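Local coordinates for protein Cg3027-pa (Drosophila melanogaster, PDB 2VHH) that probably hydrolyses N-carbamoyl-beta-alanine and its 2-methyl analogue to the beta-amino acid, ammonia and carbon dioxide, the last step of pyrimidine degradation, at residues K92-I97 and G146-M151; K150-L155 and M161-S166. All coordinates share one frame; numbering follows the deposited sequence.

Contact 1. Residues K92-I97 and G146-M151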
loop_
_atom_site.group_PDB
_atom_site.type_symbol
_atom_site.label_atom_id
_atom_site.label_comp_id
_atom_site.label_asym_id
_atom_site.label_seq_id
_atom_site.Cartn_x
_atom_site.Cartn_y
_atom_site.Cartn_z
ATOM N N LYS C 92 9.538 -21.928 54.325
ATOM C CA LYS C 92 10.883 -22.101 54.865
ATOM C C LYS C 92 11.936 -22.007 53.757
ATOM O O LYS C 92 12.999 -21.407 53.947
ATOM C CB LYS C 92 11.001 -23.446 55.602
ATOM C CG LYS C 92 10.956 -23.383 57.137
ATOM C CD LYS C 92 9.549 -23.165 57.688
ATOM C CE LYS C 92 9.326 -21.709 58.082
ATOM N NZ LYS C 92 10.161 -21.356 59.272
ATOM N N GLN C 93 11.623 -22.605 52.606
ATOM C CA GLN C 93 12.502 -22.605 51.434
ATOM C C GLN C 93 12.784 -21.182 50.973
ATOM O O GLN C 93 13.926 -20.812 50.704
ATOM C CB GLN C 93 11.859 -23.372 50.275
ATOM C CG GLN C 93 11.715 -24.869 50.472
ATOM C CD GLN C 93 11.507 -25.613 49.161
ATOM O OE1 GLN C 93 12.248 -25.415 48.207
ATOM N NE2 GLN C 93 10.512 -26.485 49.117
ATOM N N ARG C 94 11.718 -20.396 50.871
ATOM C CA ARG C 94 11.804 -18.996 50.490
ATOM C C ARG C 94 12.552 -18.180 51.532
ATOM O O ARG C 94 13.421 -17.390 51.182
ATOM C CB ARG C 94 10.407 -18.425 50.263
ATOM C CG ARG C 94 10.373 -16.943 49.947
ATOM C CD ARG C 94 9.049 -16.549 49.331
ATOM N NE ARG C 94 7.922 -16.552 50.262
ATOM C CZ ARG C 94 6.681 -16.917 49.937
ATOM N NH1 ARG C 94 6.408 -17.346 48.710
ATOM N NH2 ARG C 94 5.709 -16.876 50.838
ATOM N N GLU C 95 12.233 -18.377 52.806
ATOM C CA GLU C 95 12.892 -17.642 53.880
ATOM C C GLU C 95 14.391 -17.863 53.940
ATOM O O GLU C 95 15.135 -16.938 54.237
ATOM C CB GLU C 95 12.290 -17.991 55.233
ATOM C CG GLU C 95 11.087 -17.157 55.608
ATOM C CD GLU C 95 11.149 -16.709 57.054
ATOM O OE1 GLU C 95 11.509 -17.552 57.919
ATOM O OE2 GLU C 95 10.851 -15.510 57.313
ATOM N N ALA C 96 14.826 -19.094 53.678
ATOM C CA ALA C 96 16.240 -19.441 53.702
ATOM C C ALA C 96 16.994 -18.688 52.609
ATOM O O ALA C 96 18.120 -18.213 52.821
ATOM C CB ALA C 96 16.413 -20.942 53.538
ATOM N N ILE C 97 16.352 -18.580 51.448
ATOM C CA ILE C 97 16.892 -17.854 50.304
ATOM C C ILE C 97 16.855 -16.346 50.568
ATOM O O ILE C 97 17.806 -15.635 50.248
ATOM C CB ILE C 97 16.132 -18.211 48.997
ATOM C CG1 ILE C 97 16.381 -19.680 48.626
ATOM C CG2 ILE C 97 16.534 -17.283 47.858
ATOM C CD1 ILE C 97 15.621 -20.177 47.393
ATOM N N GLY C 146 3.036 -8.862 47.291
ATOM C CA GLY C 146 3.619 -10.116 47.750
ATOM C C GLY C 146 4.691 -9.884 48.798
ATOM O O GLY C 146 5.349 -8.839 48.802
ATOM N N PRO C 147 4.884 -10.868 49.688
ATOM C CA PRO C 147 5.811 -10.764 50.814
ATOM C C PRO C 147 7.234 -10.380 50.397
ATOM O O PRO C 147 7.918 -9.665 51.132
ATOM C CB PRO C 147 5.798 -12.183 51.396
ATOM C CG PRO C 147 5.228 -13.052 50.300
ATOM C CD PRO C 147 4.229 -12.186 49.648
ATOM N N THR C 148 7.656 -10.856 49.228
ATOM C CA THR C 148 9.015 -10.648 48.734
ATOM C C THR C 148 9.285 -9.200 48.345
ATOM O O THR C 148 10.303 -8.633 48.733
ATOM C CB THR C 148 9.337 -11.590 47.560
ATOM O OG1 THR C 148 9.128 -12.940 47.977
ATOM C CG2 THR C 148 10.776 -11.448 47.129
ATOM N N THR C 149 8.371 -8.602 47.591
ATOM C CA THR C 149 8.500 -7.199 47.229
ATOM C C THR C 149 8.456 -6.293 48.466
ATOM O O THR C 149 9.226 -5.345 48.546
ATOM C CB THR C 149 7.456 -6.774 46.153
ATOM O OG1 THR C 149 7.711 -7.482 44.933
ATOM C CG2 THR C 149 7.528 -5.274 45.861
ATOM N N LYS C 150 7.580 -6.595 49.425
ATOM C CA LYS C 150 7.448 -5.806 50.653
ATOM C C LYS C 150 8.745 -5.793 51.453
ATOM O O LYS C 150 9.172 -4.750 51.956
ATOM C CB LYS C 150 6.333 -6.362 51.547
ATOM C CG LYS C 150 4.908 -6.308 50.985
ATOM C CD LYS C 150 4.204 -4.977 51.258
ATOM C CE LYS C 150 4.377 -3.989 50.101
ATOM N NZ LYS C 150 3.529 -2.784 50.324
ATOM N N MET C 151 9.362 -6.962 51.570
ATOM C CA MET C 151 10.609 -7.134 52.301
ATOM C C MET C 151 11.752 -6.465 51.572
ATOM O O MET C 151 12.656 -5.913 52.181
ATOM C CB MET C 151 10.883 -8.635 52.460
ATOM C CG MET C 151 12.315 -9.050 52.825
ATOM S SD MET C 151 13.403 -9.085 51.389
ATOM C CE MET C 151 14.396 -10.528 51.720
#
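R94 and T148 mark the nearest approach of the two backbones, 9.0 Å from CA to CA, so helix 90-110 meets the first turn of helix 147-158 through side chains alone. R94 takes part in both touching pairs and gives about half of the buried surface. Its CG stands anti to the backbone N (chi1 176°), which sends the chain out toward the other helix, and a bend at chi3 (72°) turns the guanidinium onto the P147 ring. CG of P147 lies 3.8 Å above one face of that flat group, displaced toward its rim; R94 NH2 is its nearest neighbour there, 3.9 Å from P147 CG. The side chains cross at about a right angle, and CG is the corner of the proline ring that touches. Further back, R94 CD comes within 3.9 Å of T148 OG1, a packing contact with no hydrogen bond. That hydroxyl is bonded to E141 OE2 instead, and weakly to W98 NE1 of helix 90-110. In the alpha-beta-beta-alpha sandwich of the carbon-nitrogen hydrolases these two helices belong to successive beta-alpha-beta crossovers, 72-79 to 115-118 and 115-118 to 162-171. G146 occupies the N-cap of the second helix, and its carbonyl receives the first-turn bond, K150 N to G146 O at 3.2 Å. P147 follows directly, at a position where the missing amide hydrogen costs the helix no bond, and its O takes M151 N at 3.1 Å. W98, one turn along from R94, touches both P147 and M151, continuing the seam between the helices.

Contact 2. Residues K150-L155 and M161-S166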
loop_
_atom_site.group_PDB
_atom_site.type_symbol
_atom_site.label_atom_id
_atom_site.label_comp_id
_atom_site.label_asym_id
_atom_site.label_seq_id
_atom_site.Cartn_x
_atom_site.Cartn_y
_atom_site.Cartn_z
ATOM N N LYS C 150 7.580 -6.595 49.425
ATOM C CA LYS C 150 7.448 -5.806 50.653
ATOM C C LYS C 150 8.745 -5.793 51.453
ATOM O O LYS C 150 9.172 -4.750 51.956
ATOM C CB LYS C 150 6.333 -6.362 51.547
ATOM C CG LYS C 150 4.908 -6.308 50.985
ATOM C CD LYS C 150 4.204 -4.977 51.258
ATOM C CE LYS C 150 4.377 -3.989 50.101
ATOM N NZ LYS C 150 3.529 -2.784 50.324
ATOM N N MET C 151 9.362 -6.962 51.570
ATOM C CA MET C 151 10.609 -7.134 52.301
ATOM C C MET C 151 11.752 -6.465 51.572
ATOM O O MET C 151 12.656 -5.913 52.181
ATOM C CB MET C 151 10.883 -8.635 52.460
ATOM C CG MET C 151 12.315 -9.050 52.825
ATOM S SD MET C 151 13.403 -9.085 51.389
ATOM C CE MET C 151 14.396 -10.528 51.720
ATOM N N LEU C 152 11.704 -6.540 50.251
ATOM C CA LEU C 152 12.764 -6.037 49.395
ATOM C C LEU C 152 12.695 -4.526 49.269
ATOM O O LEU C 152 13.707 -3.880 49.035
ATOM C CB LEU C 152 12.648 -6.691 48.030
ATOM C CG LEU C 152 13.877 -7.241 47.328
ATOM C CD1 LEU C 152 14.771 -8.060 48.229
ATOM C CD2 LEU C 152 13.364 -8.082 46.209
ATOM N N ALA C 153 11.499 -3.971 49.444
ATOM C CA ALA C 153 11.293 -2.527 49.368
ATOM C C ALA C 153 11.865 -1.803 50.591
ATOM O O ALA C 153 12.349 -0.683 50.481
ATOM C CB ALA C 153 9.822 -2.203 49.177
ATOM N N GLU C 154 11.819 -2.452 51.750
ATOM C CA GLU C 154 12.443 -1.923 52.953
ATOM C C GLU C 154 13.941 -1.807 52.766
ATOM O O GLU C 154 14.563 -0.861 53.259
ATOM C CB GLU C 154 12.174 -2.832 54.138
ATOM C CG GLU C 154 10.796 -2.696 54.724
ATOM C CD GLU C 154 10.620 -3.604 55.921
ATOM O OE1 GLU C 154 10.952 -3.177 57.050
ATOM O OE2 GLU C 154 10.159 -4.750 55.730
ATOM N N LEU C 155 14.516 -2.783 52.063
ATOM C CA LEU C 155 15.945 -2.779 51.737
ATOM C C LEU C 155 16.291 -1.691 50.739
ATOM O O LEU C 155 17.314 -1.030 50.870
ATOM C CB LEU C 155 16.394 -4.141 51.199
ATOM C CG LEU C 155 16.296 -5.338 52.143
ATOM C CD1 LEU C 155 17.033 -6.512 51.536
ATOM C CD2 LEU C 155 16.832 -5.015 53.536
ATOM N N MET C 161 18.824 2.183 47.078
ATOM C CA MET C 161 19.150 1.507 45.815
ATOM C C MET C 161 17.936 0.906 45.098
ATOM O O MET C 161 17.002 0.428 45.740
ATOM C CB MET C 161 20.278 0.468 45.997
ATOM C CG MET C 161 19.975 -0.743 46.904
ATOM S SD MET C 161 21.320 -1.981 47.119
ATOM C CE MET C 161 22.774 -0.939 47.105
ATOM N N VAL C 162 17.957 0.974 43.767
ATOM C CA VAL C 162 16.960 0.327 42.906
ATOM C C VAL C 162 17.173 -1.180 42.994
ATOM O O VAL C 162 18.300 -1.655 42.874
ATOM C CB VAL C 162 17.091 0.785 41.419
ATOM C CG1 VAL C 162 16.142 0.015 40.494
ATOM C CG2 VAL C 162 16.848 2.271 41.293
ATOM N N ILE C 163 16.100 -1.928 43.223
ATOM C CA ILE C 163 16.177 -3.384 43.254
ATOM C C ILE C 163 15.290 -3.990 42.164
ATOM O O ILE C 163 14.104 -3.684 42.074
ATOM C CB ILE C 163 15.825 -3.949 44.658
ATOM C CG1 ILE C 163 16.813 -3.397 45.692
ATOM C CG2 ILE C 163 15.796 -5.482 44.643
ATOM C CD1 ILE C 163 16.703 -3.962 47.094
ATOM N N ILE C 164 15.889 -4.824 41.326
ATOM C CA ILE C 164 15.143 -5.573 40.333
ATOM C C ILE C 164 15.139 -7.038 40.741
ATOM O O ILE C 164 16.193 -7.616 40.993
ATOM C CB ILE C 164 15.729 -5.385 38.920
ATOM C CG1 ILE C 164 15.593 -3.924 38.498
ATOM C CG2 ILE C 164 14.996 -6.256 37.903
ATOM C CD1 ILE C 164 16.449 -3.520 37.326
ATOM N N HIS C 165 13.954 -7.631 40.835
ATOM C CA HIS C 165 13.875 -9.052 41.150
ATOM C C HIS C 165 12.876 -9.809 40.283
ATOM O O HIS C 165 11.901 -9.240 39.796
ATOM C CB HIS C 165 13.609 -9.280 42.639
ATOM C CG HIS C 165 12.247 -8.859 43.095
ATOM N ND1 HIS C 165 11.373 -9.726 43.715
ATOM C CD2 HIS C 165 11.620 -7.661 43.050
ATOM C CE1 HIS C 165 10.264 -9.082 44.021
ATOM N NE2 HIS C 165 10.388 -7.827 43.629
ATOM N N SER C 166 13.149 -11.093 40.090
ATOM C CA SER C 166 12.352 -11.935 39.217
ATOM C C SER C 166 11.630 -13.012 40.040
ATOM O O SER C 166 12.268 -13.783 40.760
ATOM C CB SER C 166 13.254 -12.555 38.145
ATOM O OG SER C 166 12.535 -13.385 37.243
#
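L152 and I163 face each other where helix 147-158 lies against strand 162-171; the axes of 150-155 and 162-166 pass 8.8 Å apart, their directions 154° from each other. The helix has come over from strand 115-118, and the chain turns back after it into the neighbouring parallel strand 162-171, completing a beta-alpha-beta crossover of the carbon-nitrogen hydrolase fold. I163 points toward the helix and forks at CB. One branch, CG2, goes to L152, 3.7 Å from its CG and 3.9 Å from its CD2. The other, CG1, sits beside the backbone N (chi1 -60°) and carries CD1 in an extended chain up to the helix, where CD1 rests 3.6 Å from the backbone O of L152 and 4.1 Å from CB of L155. L152 thus fits over the I163 methyl while its own CD2 reaches on to H165. There it lies over one face of the imidazole, 3.5 Å from the ring centroid and 16° off the normal, a CH-pi contact displaced toward CG of the ring. L152 and H165 lie alongside each other, pointing opposite ways. W122 meets the same histidine with its plane steeply inclined, and I105 of helix 90-110 packs on L152 and L155. No hydrogen bond crosses between the two segments: H165 ND1 is bonded elsewhere, and NE2 makes a weak bond to T149 OG1 one turn before L152. The imidazole therefore offers its face to a methyl group and its nitrogens to polar partners, consistent with a polar ring being accommodated among aliphatic side chains.

Both contacts use helix 147-158 and share K150 and M151, but they engage different parts of it. Contact 1 takes the first turn and joins it to another helix; contact 2 takes the middle and seats it on the sheet. The helix-helix seam is only partly buried, has its centre about 20 Å from the centre of the chain, against about 16 Å for contact 2, and buries 91 Å², with a charged group against a proline ring. The helix-strand contact is buried, covers 215 Å², and relies on aliphatic groups and an imidazole face. Their centres are about 11 Å apart, and T148 CG2 lies 3.9 Å from H165 ND1, so the two adjoin directly.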